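Local atomic coordinates of paternally-expressed gene 3 protein (Homo sapiens, PDB entry 4BHX), a protein that mediates between p53 and BAX in neuronal death, inhibits TNF-induced apoptosis through NF-kappa-B activation and, through the SCAN domain present here, forms homo- or heterodimers. Residues 65-70 / 85-91. Numbering follows the deposited sequence.
Sequences KLKPWV and LENYKEM. With EDO (1,2-ethanediol), chain J.
Trp69 sits between two side chains of the 85-91 segment, Tyr88 and Met91. Its six-membered ring turns an edge to the face of the Tyr88 ring in a T-shaped pair, with centroids 5.1 Å apart and planes at 85°. The phenol also reaches the Trp69 backbone, where Tyr88 OH gives a weak hydrogen bond to Trp69 O, 3.3 Å long and in the plane of the tyrosine ring. Tyr88 has two conformers; the pair and the weak bond describe one of them and are tentative. Met91 meets the pyrrole part of the indole in a Met-aromatic contact: its SD lies 3.8 Å from the centroid of the Trp69 five-membered ring, 48° off the normal and thus neither squarely over the face nor at the edge. With Met91 CG anti to the backbone N (chi1 152°), that atom lies alongside the Lys65 methylenes, 4.0 Å from Lys65 CD, and a bend at chi2 carries SD on to the indole; Met91 is poorly ordered, which makes this side of the contact less certain. Lys65 CE also approaches Lys89 O at 3.6 Å.

On the buried side of the aromatic pair lies an apolar layer. The two methyls of Leu66 meet different partners: CD1 packs on Leu85 CD2 at 3.8 Å, while CD2 lies 4.0 Å from Met91 CB and near the carbonyls of Tyr88 and Lys89. Val70 CG2 meets the same Leu85 methyl at 3.9 Å. A backbone hydrogen bond from Val70 N to Leu66 O ties these two residues together, and both pack on Leu85.

The contact folds the C-terminal tail of this SCAN domain, after helix 78-85, back against the start of helix 67-73. Deeper in, Val70 touches Leu59 and Leu85 touches Tyr58, joining both segments to helix 46-61.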
loop_
_atom_site.group_PDB
_atom_site.type_symbol
_atom_site.label_atom_id
_atom_site.label_comp_id
_atom_site.label_asym_id
_atom_site.label_seq_id
_atom_site.Cartn_x
_atom_site.Cartn_y
_atom_site.Cartn_z
ATOM N N LYS A 65 -12.107 12.551 8.761
ATOM C CA LYS A 65 -13.516 12.131 9.066
ATOM C C LYS A 65 -14.045 11.001 8.131
ATOM O O LYS A 65 -14.898 10.194 8.508
ATOM C CB LYS A 65 -14.435 13.341 8.977
ATOM C CG LYS A 65 -14.539 13.895 7.560
ATOM C CD LYS A 65 -15.428 15.123 7.437
ATOM C CE LYS A 65 -15.799 15.344 5.986
ATOM N NZ LYS A 65 -15.838 16.795 5.645
ATOM N N LEU A 66 -13.459 10.892 6.950
ATOM C CA LEU A 66 -13.777 9.811 6.026
ATOM C C LEU A 66 -12.912 8.550 6.148
ATOM O O LEU A 66 -13.280 7.506 5.621
ATOM C CB LEU A 66 -13.724 10.321 4.582
ATOM C CG LEU A 66 -14.390 11.657 4.211
ATOM C CD1 LEU A 66 -14.407 11.845 2.716
ATOM C CD2 LEU A 66 -15.804 11.746 4.732
ATOM N N LYS A 67 -11.772 8.595 6.837
ATOM C CA LYS A 67 -10.906 7.436 6.890
ATOM C C LYS A 67 -11.521 6.166 7.460
ATOM O O LYS A 67 -11.324 5.121 6.892
ATOM C CB LYS A 67 -9.589 7.745 7.581
ATOM C CG LYS A 67 -8.680 8.606 6.706
ATOM C CD LYS A 67 -7.243 8.677 7.258
ATOM C CE LYS A 67 -6.417 9.502 6.256
ATOM N NZ LYS A 67 -4.997 9.480 6.546
ATOM N N PRO A 68 -12.269 6.249 8.570
ATOM C CA PRO A 68 -12.894 4.983 9.024
ATOM C C PRO A 68 -13.850 4.361 7.996
ATOM O O PRO A 68 -13.894 3.167 7.843
ATOM C CB PRO A 68 -13.632 5.410 10.306
ATOM C CG PRO A 68 -12.929 6.682 10.744
ATOM C CD PRO A 68 -12.610 7.377 9.453
ATOM N N TRP A 69 -14.602 5.187 7.316
ATOM C CA TRP A 69 -15.521 4.750 6.276
ATOM C C TRP A 69 -14.801 4.094 5.113
ATOM O O TRP A 69 -15.119 2.966 4.698
ATOM C CB TRP A 69 -16.225 5.954 5.750
ATOM C CG TRP A 69 -17.039 6.650 6.793
ATOM C CD1 TRP A 69 -16.579 7.410 7.891
ATOM C CD2 TRP A 69 -18.465 6.676 6.859
ATOM N NE1 TRP A 69 -17.673 7.874 8.601
ATOM C CE2 TRP A 69 -18.827 7.433 7.995
ATOM C CE3 TRP A 69 -19.477 6.126 6.070
ATOM C CZ2 TRP A 69 -20.160 7.644 8.350
ATOM C CZ3 TRP A 69 -20.801 6.335 6.447
ATOM C CH2 TRP A 69 -21.119 7.101 7.558
ATOM N N VAL A 70 -13.809 4.810 4.570
ATOM C CA VAL A 70 -13.054 4.277 3.444
ATOM C C VAL A 70 -12.421 2.973 3.765
ATOM O O VAL A 70 -12.449 2.055 2.938
ATOM C CB VAL A 70 -12.010 5.309 2.901
ATOM C CG1 VAL A 70 -11.023 4.620 1.977
ATOM C CG2 VAL A 70 -12.746 6.394 2.147
ATOM N N LEU A 85 -15.877 8.410 -2.906
ATOM C CA LEU A 85 -15.812 9.727 -2.317
ATOM C C LEU A 85 -16.772 10.675 -3.053
ATOM O O LEU A 85 -17.222 11.654 -2.512
ATOM C CB LEU A 85 -14.376 10.270 -2.313
ATOM C CG LEU A 85 -13.294 9.401 -1.630
ATOM C CD1 LEU A 85 -11.933 9.728 -2.220
ATOM C CD2 LEU A 85 -13.232 9.519 -0.117
ATOM N N GLU A 86 -17.086 10.397 -4.304
ATOM C CA GLU A 86 -18.084 11.188 -4.997
ATOM C C GLU A 86 -19.488 11.034 -4.306
ATOM O O GLU A 86 -20.366 11.854 -4.567
ATOM C CB GLU A 86 -18.082 10.840 -6.503
ATOM C CG GLU A 86 -16.954 11.509 -7.287
ATOM C CD GLU A 86 -16.840 11.103 -8.765
ATOM O OE1 GLU A 86 -17.102 9.937 -9.146
ATOM O OE2 GLU A 86 -16.425 11.967 -9.567
ATOM N N ASN A 87 -19.661 10.056 -3.387
ATOM C CA ASN A 87 -20.954 9.810 -2.677
ATOM C C ASN A 87 -20.977 9.557 -1.115
ATOM O O ASN A 87 -21.985 9.061 -0.586
ATOM C CB ASN A 87 -21.727 8.669 -3.414
ATOM C CG ASN A 87 -21.324 7.246 -2.972
ATOM O OD1 ASN A 87 -21.375 6.309 -3.763
ATOM N ND2 ASN A 87 -20.954 7.079 -1.717
ATOM N N TYR A 88 -19.916 9.922 -0.384
ATOM C CA TYR A 88 -19.624 9.593 1.012
ATOM C C TYR A 88 -19.345 10.864 1.874
ATOM O O TYR A 88 -19.169 10.799 3.105
ATOM C CB TYR A 88 -18.314 8.784 0.952
ATOM C CG TYR A 88 -18.268 7.492 1.708
ATOM C CD1 TYR A 88 -19.413 6.720 1.897
ATOM C CD2 TYR A 88 -17.074 7.023 2.194
ATOM C CE1 TYR A 88 -19.360 5.524 2.586
ATOM C CE2 TYR A 88 -17.014 5.834 2.875
ATOM C CZ TYR A 88 -18.159 5.092 3.065
ATOM O OH TYR A 88 -18.107 3.918 3.765
ATOM N N LYS A 89 -19.197 12.000 1.192
ATOM C CA LYS A 89 -18.472 13.176 1.722
ATOM C C LYS A 89 -19.144 14.088 2.751
ATOM O O LYS A 89 -18.499 14.474 3.727
ATOM C CB LYS A 89 -17.918 14.062 0.583
ATOM C CG LYS A 89 -18.269 13.674 -0.852
ATOM C CD LYS A 89 -19.687 14.011 -1.304
ATOM C CE LYS A 89 -19.688 14.388 -2.778
ATOM N NZ LYS A 89 -19.025 15.699 -3.019
ATOM N N GLU A 90 -20.387 14.499 2.504
ATOM C CA GLU A 90 -21.095 15.420 3.418
ATOM C C GLU A 90 -21.337 14.688 4.753
ATOM O O GLU A 90 -22.357 14.011 4.921
ATOM C CB GLU A 90 -22.431 15.901 2.819
ATOM C CG GLU A 90 -22.369 16.482 1.404
ATOM C CD GLU A 90 -23.472 15.950 0.483
ATOM O OE1 GLU A 90 -24.109 14.923 0.824
ATOM O OE2 GLU A 90 -23.697 16.547 -0.596
ATOM N N MET A 91 -20.391 14.824 5.688
ATOM C CA MET A 91 -20.299 13.947 6.870
ATOM C C MET A 91 -20.227 14.754 8.171
ATOM O O MET A 91 -20.867 14.398 9.172
ATOM C CB MET A 91 -19.074 13.017 6.713
ATOM C CG MET A 91 -18.392 12.530 7.999
ATOM S SD MET A 91 -18.653 10.788 8.422
ATOM C CE MET A 91 -18.222 10.747 10.167
HETATM C C1 EDO J . -13.651 1.028 10.713
HETATM O O1 EDO J . -13.580 2.235 9.982
HETATM C C2 EDO J . -12.989 0.012 9.805
HETATM O O2 EDO J . -13.520 -1.261 10.143
#